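Local coordinates for capsular polysaccharide export system protein KpsC (Thermosulfurimonas dismutans, PDB 6MGD), which probably transfers Kdo in beta-(2,7) linkage while building the conserved glycolipid anchor of Gram-negative bacterial capsules, at residues A[186-198]-A[216-229]. Numbering follows the deposited sequence.
Sequences REHNPNAYIVYKP and LLKFCDEICVNSSS
Tyr196 N donates to Glu222 O (3.0 Å), joining strand 193-197 in parallel to the short, weakly bonded strand 222-223, with Val195 paired to Glu222; just ahead of it Asp221 N bonds Ile194 O (2.7 Å), and a weak bond from Cys224 N to Tyr196 O follows. At the start of this edge the Asp221 carboxylate stands in for a backbone acceptor: the anti lone pair of OD2 takes Ile194 N at 2.7 Å. The same oxygen forms a long salt bridge with Arg186 NH2, the guanidinium and carboxylate planes lying 75° apart. Arg186, bent at chi2 (133°) and chi3, directs NE to Phe219 O (2.6 Å) and NH2 to Ala192 O, both in the guanidinium plane, which fixes its rotation. Asp221 CB sits over one face of the Tyr193 ring in a CH-pi contact, while Tyr193 OH reaches Glu222 OE1 from above the carboxylate plane. Beside them Val195 CG2 packs on Cys224 CB (3.5 Å). Tyr196 points to the opposite face of the sheet from Val195 and Glu222, its CB against Cys220 SG and CE2 near Leu216 CD1, and rests on Leu182 of helix 178-188. Strand 222-223 thus forms one edge of the parallel sheet in this GT-B-type fold, with 193-197 between it and strand 155-159.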
ATOM      1  N   ARG A 186     -17.925  -4.717  14.818  1.00 59.55           N
ATOM      2  CA  ARG A 186     -18.653  -5.232  15.971  1.00 63.46           C
ATOM      3  C   ARG A 186     -19.861  -6.059  15.545  1.00 66.67           C
ATOM      4  O   ARG A 186     -20.171  -7.076  16.177  1.00 68.66           O
ATOM      5  CB  ARG A 186     -19.083  -4.087  16.888  1.00 63.99           C
ATOM      6  CG  ARG A 186     -19.964  -4.542  18.043  1.00 67.22           C
ATOM      7  CD  ARG A 186     -19.524  -3.958  19.377  1.00 69.59           C
ATOM      8  NE  ARG A 186     -18.183  -4.390  19.771  1.00 69.09           N
ATOM      9  CZ  ARG A 186     -17.912  -5.550  20.362  1.00 70.99           C
ATOM     10  NH1 ARG A 186     -18.888  -6.410  20.619  1.00 74.46           N
ATOM     11  NH2 ARG A 186     -16.666  -5.857  20.693  1.00 70.19           N
ATOM     12  N   GLU A 187     -20.553  -5.649  14.478  1.00 65.25           N
ATOM     13  CA  GLU A 187     -21.730  -6.396  14.042  1.00 69.62           C
ATOM     14  C   GLU A 187     -21.362  -7.821  13.647  1.00 68.37           C
ATOM     15  O   GLU A 187     -22.114  -8.763  13.921  1.00 70.88           O
ATOM     16  CB  GLU A 187     -22.422  -5.685  12.876  1.00 71.77           C
ATOM     17  CG  GLU A 187     -22.697  -4.195  13.072  1.00 74.76           C
ATOM     18  CD  GLU A 187     -23.843  -3.892  14.024  1.00 82.03           C
ATOM     19  OE1 GLU A 187     -23.936  -4.527  15.097  1.00 85.62           O
ATOM     20  OE2 GLU A 187     -24.656  -3.000  13.697  1.00 84.39           O
ATOM     21  N   HIS A 188     -20.204  -7.999  13.008  1.00 66.64           N
ATOM     22  CA  HIS A 188     -19.764  -9.332  12.619  1.00 66.36           C
ATOM     23  C   HIS A 188     -19.122 -10.100  13.769  1.00 66.29           C
ATOM     24  O   HIS A 188     -19.006 -11.327  13.683  1.00 68.10           O
ATOM     25  CB  HIS A 188     -18.783  -9.243  11.446  1.00 64.62           C
ATOM     26  CG  HIS A 188     -19.412  -8.796  10.162  1.00 64.40           C
ATOM     27  ND1 HIS A 188     -19.589  -7.468   9.840  1.00 63.34           N
ATOM     28  CD2 HIS A 188     -19.913  -9.504   9.121  1.00 65.80           C
ATOM     29  CE1 HIS A 188     -20.168  -7.376   8.655  1.00 62.99           C
ATOM     30  NE2 HIS A 188     -20.375  -8.598   8.198  1.00 64.87           N
ATOM     31  N   ASN A 189     -18.711  -9.416  14.837  1.00 67.26           N
ATOM     32  CA  ASN A 189     -18.051 -10.055  15.979  1.00 67.86           C
ATOM     33  C   ASN A 189     -18.643  -9.502  17.268  1.00 69.74           C
ATOM     34  O   ASN A 189     -18.081  -8.596  17.896  1.00 70.08           O
ATOM     35  CB  ASN A 189     -16.537  -9.842  15.925  1.00 64.18           C
ATOM     36  CG  ASN A 189     -15.948 -10.217  14.579  1.00 60.68           C
ATOM     37  OD1 ASN A 189     -15.692 -11.390  14.305  1.00 61.78           O
ATOM     38  ND2 ASN A 189     -15.729  -9.221  13.730  1.00 57.41           N
ATOM     39  N   PRO A 190     -19.788 -10.038  17.701  1.00 68.42           N
ATOM     40  CA  PRO A 190     -20.493  -9.429  18.841  1.00 71.67           C
ATOM     41  C   PRO A 190     -19.776  -9.577  20.174  1.00 74.16           C
ATOM     42  O   PRO A 190     -19.907  -8.691  21.028  1.00 74.79           O
ATOM     43  CB  PRO A 190     -21.843 -10.165  18.851  1.00 74.96           C
ATOM     44  CG  PRO A 190     -21.977 -10.759  17.479  1.00 73.32           C
ATOM     45  CD  PRO A 190     -20.585 -11.094  17.055  1.00 70.30           C
ATOM     46  N   ASN A 191     -19.030 -10.663  20.388  1.00 73.20           N
ATOM     47  CA  ASN A 191     -18.444 -10.950  21.691  1.00 73.01           C
ATOM     48  C   ASN A 191     -16.938 -10.748  21.752  1.00 79.82           C
ATOM     49  O   ASN A 191     -16.362 -10.857  22.841  1.00 83.36           O
ATOM     50  CB  ASN A 191     -18.765 -12.392  22.108  1.00 77.05           C
ATOM     51  CG  ASN A 191     -20.251 -12.676  22.128  1.00 80.05           C
ATOM     52  OD1 ASN A 191     -20.764 -13.412  21.286  1.00 80.00           O
ATOM     53  ND2 ASN A 191     -20.953 -12.096  23.097  1.00 83.29           N
ATOM     54  N   ALA A 192     -16.286 -10.465  20.630  1.00 78.14           N
ATOM     55  CA  ALA A 192     -14.838 -10.332  20.622  1.00 72.09           C
ATOM     56  C   ALA A 192     -14.405  -9.057  21.344  1.00 69.99           C
ATOM     57  O   ALA A 192     -15.173  -8.104  21.502  1.00 68.69           O
ATOM     58  CB  ALA A 192     -14.310 -10.329  19.187  1.00 64.11           C
ATOM     59  N   TYR A 193     -13.152  -9.054  21.792  1.00 71.01           N
ATOM     60  CA  TYR A 193     -12.545  -7.872  22.394  1.00 72.15           C
ATOM     61  C   TYR A 193     -11.938  -7.035  21.274  1.00 68.39           C
ATOM     62  O   TYR A 193     -10.941  -7.430  20.662  1.00 67.32           O
ATOM     63  CB  TYR A 193     -11.493  -8.257  23.432  1.00 75.83           C
ATOM     64  CG  TYR A 193     -10.971  -7.083  24.237  1.00 76.81           C
ATOM     65  CD1 TYR A 193      -9.971  -6.259  23.735  1.00 74.01           C
ATOM     66  CD2 TYR A 193     -11.479  -6.799  25.498  1.00 76.23           C
ATOM     67  CE1 TYR A 193      -9.496  -5.184  24.461  1.00 75.74           C
ATOM     68  CE2 TYR A 193     -11.007  -5.728  26.236  1.00 83.95           C
ATOM     69  CZ  TYR A 193     -10.014  -4.925  25.711  1.00 80.94           C
ATOM     70  OH  TYR A 193      -9.539  -3.856  26.438  1.00 83.39           O
ATOM     71  N   ILE A 194     -12.539  -5.882  21.006  1.00 70.61           N
ATOM     72  CA  ILE A 194     -12.116  -5.006  19.922  1.00 68.50           C
ATOM     73  C   ILE A 194     -11.335  -3.847  20.520  1.00 72.05           C
ATOM     74  O   ILE A 194     -11.841  -3.129  21.392  1.00 74.77           O
ATOM     75  CB  ILE A 194     -13.316  -4.501  19.105  1.00 66.63           C
ATOM     76  CG1 ILE A 194     -14.116  -5.683  18.554  1.00 67.35           C
ATOM     77  CG2 ILE A 194     -12.844  -3.595  17.978  1.00 63.48           C
ATOM     78  CD1 ILE A 194     -15.335  -5.282  17.759  1.00 66.92           C
ATOM     79  N   VAL A 195     -10.102  -3.668  20.059  1.00 70.57           N
ATOM     80  CA  VAL A 195      -9.260  -2.545  20.449  1.00 73.68           C
ATOM     81  C   VAL A 195      -8.984  -1.720  19.200  1.00 70.09           C
ATOM     82  O   VAL A 195      -8.485  -2.247  18.197  1.00 67.30           O
ATOM     83  CB  VAL A 195      -7.954  -3.007  21.118  1.00 76.99           C
ATOM     84  CG1 VAL A 195      -7.360  -4.196  20.380  1.00 74.32           C
ATOM     85  CG2 VAL A 195      -6.957  -1.868  21.175  1.00 79.34           C
ATOM     86  N   TYR A 196      -9.324  -0.435  19.253  1.00 73.09           N
ATOM     87  CA  TYR A 196      -9.176   0.462  18.115  1.00 71.11           C
ATOM     88  C   TYR A 196      -7.882   1.250  18.258  1.00 73.87           C
ATOM     89  O   TYR A 196      -7.709   2.001  19.226  1.00 77.46           O
ATOM     90  CB  TYR A 196     -10.369   1.410  18.004  1.00 70.78           C
ATOM     91  CG  TYR A 196     -10.234   2.439  16.903  1.00 68.05           C
ATOM     92  CD1 TYR A 196     -10.223   2.057  15.567  1.00 64.27           C
ATOM     93  CD2 TYR A 196     -10.132   3.792  17.198  1.00 69.90           C
ATOM     94  CE1 TYR A 196     -10.108   2.993  14.556  1.00 62.32           C
ATOM     95  CE2 TYR A 196     -10.017   4.736  16.194  1.00 68.68           C
ATOM     96  CZ  TYR A 196     -10.005   4.329  14.875  1.00 64.52           C
ATOM     97  OH  TYR A 196      -9.889   5.263  13.871  1.00 62.96           O
ATOM     98  N   LYS A 197      -6.977   1.074  17.297  1.00 72.72           N
ATOM     99  CA  LYS A 197      -5.743   1.842  17.248  1.00 75.09           C
ATOM    100  C   LYS A 197      -5.926   2.980  16.256  1.00 74.07           C
ATOM    101  O   LYS A 197      -5.832   2.757  15.039  1.00 70.44           O
ATOM    102  CB  LYS A 197      -4.566   0.955  16.839  1.00 75.78           C
ATOM    103  CG  LYS A 197      -3.242   1.689  16.803  1.00 78.99           C
ATOM    104  CD  LYS A 197      -2.420   1.276  15.597  1.00 76.76           C
ATOM    105  CE  LYS A 197      -1.043   1.913  15.639  1.00 79.18           C
ATOM    106  NZ  LYS A 197      -0.334   1.581  16.904  1.00 82.97           N
ATOM    107  N   PRO A 198      -6.190   4.202  16.709  1.00 73.95           N
ATOM    108  CA  PRO A 198      -6.405   5.301  15.765  1.00 73.29           C
ATOM    109  C   PRO A 198      -5.120   5.661  15.037  1.00 73.15           C
ATOM    110  O   PRO A 198      -4.014   5.475  15.549  1.00 76.16           O
ATOM    111  CB  PRO A 198      -6.876   6.449  16.662  1.00 77.15           C
ATOM    112  CG  PRO A 198      -6.257   6.152  17.988  1.00 81.04           C
ATOM    113  CD  PRO A 198      -6.246   4.651  18.109  1.00 78.61           C
ATOM    114  N   LEU A 216     -16.808   6.135  19.526  1.00 87.81           N
ATOM    115  CA  LEU A 216     -15.988   4.994  19.136  1.00 83.15           C
ATOM    116  C   LEU A 216     -16.117   3.858  20.142  1.00 82.80           C
ATOM    117  O   LEU A 216     -16.211   2.687  19.758  1.00 80.28           O
ATOM    118  CB  LEU A 216     -14.525   5.420  18.995  1.00 84.74           C
ATOM    119  CG  LEU A 216     -14.183   6.472  17.940  1.00 85.50           C
ATOM    120  CD1 LEU A 216     -12.719   6.862  18.046  1.00 86.90           C
ATOM    121  CD2 LEU A 216     -14.501   5.958  16.546  1.00 82.07           C
ATOM    122  N   LEU A 217     -16.133   4.189  21.436  1.00 80.72           N
ATOM    123  CA  LEU A 217     -16.229   3.193  22.496  1.00 81.12           C
ATOM    124  C   LEU A 217     -17.563   2.459  22.516  1.00 82.51           C
ATOM    125  O   LEU A 217     -17.662   1.416  23.170  1.00 83.83           O
ATOM    126  CB  LEU A 217     -15.984   3.853  23.855  1.00 84.89           C
ATOM    127  CG  LEU A 217     -14.538   4.234  24.173  1.00 83.81           C
ATOM    128  CD1 LEU A 217     -14.462   5.012  25.478  1.00 90.54           C
ATOM    129  CD2 LEU A 217     -13.659   2.992  24.238  1.00 80.06           C
ATOM    130  N   LYS A 218     -18.586   2.966  21.826  1.00 83.35           N
ATOM    131  CA  LYS A 218     -19.846   2.238  21.738  1.00 84.58           C
ATOM    132  C   LYS A 218     -19.758   1.022  20.827  1.00 80.22           C
ATOM    133  O   LYS A 218     -20.735   0.270  20.727  1.00 81.12           O
ATOM    134  CB  LYS A 218     -20.966   3.171  21.267  1.00 86.27           C
ATOM    135  CG  LYS A 218     -21.253   4.306  22.243  1.00 92.63           C
ATOM    136  CD  LYS A 218     -22.615   4.942  22.009  1.00 96.24           C
ATOM    137  CE  LYS A 218     -22.642   5.766  20.734  1.00 93.92           C
ATOM    138  NZ  LYS A 218     -23.923   6.517  20.606  1.00 98.07           N
ATOM    139  N   PHE A 219     -18.619   0.811  20.166  1.00 78.69           N
ATOM    140  CA  PHE A 219     -18.397  -0.369  19.340  1.00 76.29           C
ATOM    141  C   PHE A 219     -17.045  -1.029  19.564  1.00 74.38           C
ATOM    142  O   PHE A 219     -16.893  -2.205  19.213  1.00 72.94           O
ATOM    143  CB  PHE A 219     -18.541  -0.015  17.853  1.00 75.61           C
ATOM    144  CG  PHE A 219     -19.746   0.826  17.557  1.00 79.29           C
ATOM    145  CD1 PHE A 219     -21.007   0.255  17.488  1.00 81.58           C
ATOM    146  CD2 PHE A 219     -19.623   2.192  17.365  1.00 81.58           C
ATOM    147  CE1 PHE A 219     -22.121   1.030  17.225  1.00 84.33           C
ATOM    148  CE2 PHE A 219     -20.733   2.973  17.102  1.00 83.97           C
ATOM    149  CZ  PHE A 219     -21.984   2.391  17.033  1.00 85.40           C
ATOM    150  N   CYS A 220     -16.066  -0.332  20.130  1.00 76.03           N
ATOM    151  CA  CYS A 220     -14.788  -0.920  20.495  1.00 74.25           C
ATOM    152  C   CYS A 220     -14.624  -0.886  22.009  1.00 77.74           C
ATOM    153  O   CYS A 220     -15.109   0.028  22.683  1.00 79.24           O
ATOM    154  CB  CYS A 220     -13.622  -0.184  19.825  1.00 71.82           C
ATOM    155  SG  CYS A 220     -13.338   1.487  20.451  1.00 74.56           S
ATOM    156  N   ASP A 221     -13.934  -1.895  22.540  1.00 75.71           N
ATOM    157  CA  ASP A 221     -13.797  -2.017  23.988  1.00 79.68           C
ATOM    158  C   ASP A 221     -12.825  -0.982  24.544  1.00 82.00           C
ATOM    159  O   ASP A 221     -13.160  -0.242  25.475  1.00 85.77           O
ATOM    160  CB  ASP A 221     -13.359  -3.436  24.347  1.00 79.86           C
ATOM    161  CG  ASP A 221     -14.424  -4.464  24.023  1.00 77.70           C
ATOM    162  OD1 ASP A 221     -15.487  -4.444  24.678  1.00 79.17           O
ATOM    163  OD2 ASP A 221     -14.213  -5.271  23.094  1.00 74.35           O
ATOM    164  N   GLU A 222     -11.618  -0.911  23.990  1.00 80.18           N
ATOM    165  CA  GLU A 222     -10.648   0.100  24.383  1.00 83.29           C
ATOM    166  C   GLU A 222     -10.062   0.749  23.137  1.00 80.96           C
ATOM    167  O   GLU A 222     -10.211   0.250  22.018  1.00 78.28           O
ATOM    168  CB  GLU A 222      -9.534  -0.490  25.264  1.00 86.88           C
ATOM    169  CG  GLU A 222      -8.302  -0.969  24.509  1.00 86.84           C
ATOM    170  CD  GLU A 222      -7.147  -1.309  25.438  1.00 91.30           C
ATOM    171  OE1 GLU A 222      -6.786  -2.501  25.533  1.00 90.51           O
ATOM    172  OE2 GLU A 222      -6.609  -0.383  26.082  1.00 95.35           O
ATOM    173  N   ILE A 223      -9.396   1.882  23.341  1.00 83.09           N
ATOM    174  CA  ILE A 223      -8.799   2.663  22.262  1.00 82.38           C
ATOM    175  C   ILE A 223      -7.308   2.747  22.555  1.00 86.29           C
ATOM    176  O   ILE A 223      -6.881   3.523  23.418  1.00 91.43           O
ATOM    177  CB  ILE A 223      -9.431   4.055  22.138  1.00 83.51           C
ATOM    178  CG1 ILE A 223     -10.912   3.926  21.766  1.00 80.84           C
ATOM    179  CG2 ILE A 223      -8.690   4.908  21.111  1.00 83.64           C
ATOM    180  CD1 ILE A 223     -11.641   5.249  21.575  1.00 82.03           C
ATOM    181  N   CYS A 224      -6.508   1.945  21.851  1.00 86.24           N
ATOM    182  CA  CYS A 224      -5.061   1.907  22.066  1.00 89.98           C
ATOM    183  C   CYS A 224      -4.435   3.107  21.371  1.00 92.16           C
ATOM    184  O   CYS A 224      -4.088   3.043  20.191  1.00 89.40           O
ATOM    185  CB  CYS A 224      -4.464   0.604  21.546  1.00 87.79           C
ATOM    186  SG  CYS A 224      -2.834   0.195  22.224  1.00 92.55           S
ATOM    187  N   VAL A 225      -4.269   4.198  22.119  1.00 92.98           N
ATOM    188  CA  VAL A 225      -3.788   5.443  21.537  1.00 95.77           C
ATOM    189  C   VAL A 225      -2.286   5.435  21.274  1.00 99.09           C
ATOM    190  O   VAL A 225      -1.810   6.220  20.446  1.00 99.51           O
ATOM    191  CB  VAL A 225      -4.175   6.632  22.430  1.00 99.50           C
ATOM    192  CG1 VAL A 225      -5.560   7.136  22.051  1.00 96.09           C
ATOM    193  CG2 VAL A 225      -4.160   6.214  23.894  1.00103.58           C
ATOM    194  N   ASN A 226      -1.518   4.576  21.941  1.00101.80           N
ATOM    195  CA  ASN A 226      -0.121   4.441  21.549  1.00104.53           C
ATOM    196  C   ASN A 226       0.423   3.054  21.844  1.00104.43           C
ATOM    197  O   ASN A 226      -0.241   2.042  21.593  1.00100.57           O
ATOM    198  CB  ASN A 226       0.758   5.492  22.243  1.00111.08           C
ATOM    199  CG  ASN A 226       1.981   5.882  21.407  1.00112.67           C
ATOM    200  OD1 ASN A 226       2.682   5.027  20.856  1.00111.42           O
ATOM    201  ND2 ASN A 226       2.232   7.182  21.309  1.00115.46           N
ATOM    202  N   SER A 227       1.628   3.031  22.414  1.00109.87           N
ATOM    203  CA  SER A 227       2.525   1.883  22.460  1.00111.87           C
ATOM    204  C   SER A 227       2.591   1.132  21.131  1.00107.29           C
ATOM    205  O   SER A 227       1.633   0.463  20.738  1.00103.78           O
ATOM    206  CB  SER A 227       2.138   0.922  23.588  1.00114.02           C
ATOM    207  OG  SER A 227       3.307   0.281  24.095  1.00118.91           O
ATOM    208  N   SER A 228       3.711   1.285  20.419  1.00107.23           N
ATOM    209  CA  SER A 228       4.235   0.272  19.502  1.00105.85           C
ATOM    210  C   SER A 228       3.210  -0.390  18.580  1.00101.37           C
ATOM    211  O   SER A 228       2.553  -1.353  18.984  1.00 98.81           O
ATOM    212  CB  SER A 228       4.928  -0.810  20.336  1.00108.36           C
ATOM    213  OG  SER A 228       5.713  -1.662  19.527  1.00107.89           O
ATOM    214  N   SER A 229       3.104   0.075  17.332  1.00103.49           N
ATOM    215  CA  SER A 229       2.132  -0.466  16.382  1.00 99.62           C
ATOM    216  C   SER A 229       2.277  -1.974  16.184  1.00 98.06           C
ATOM    217  O   SER A 229       1.553  -2.761  16.798  1.00 95.45           O
ATOM    218  CB  SER A 229       2.260   0.243  15.028  1.00 98.18           C
ATOM    219  OG  SER A 229       2.178   1.651  15.156  1.00100.00           O
TER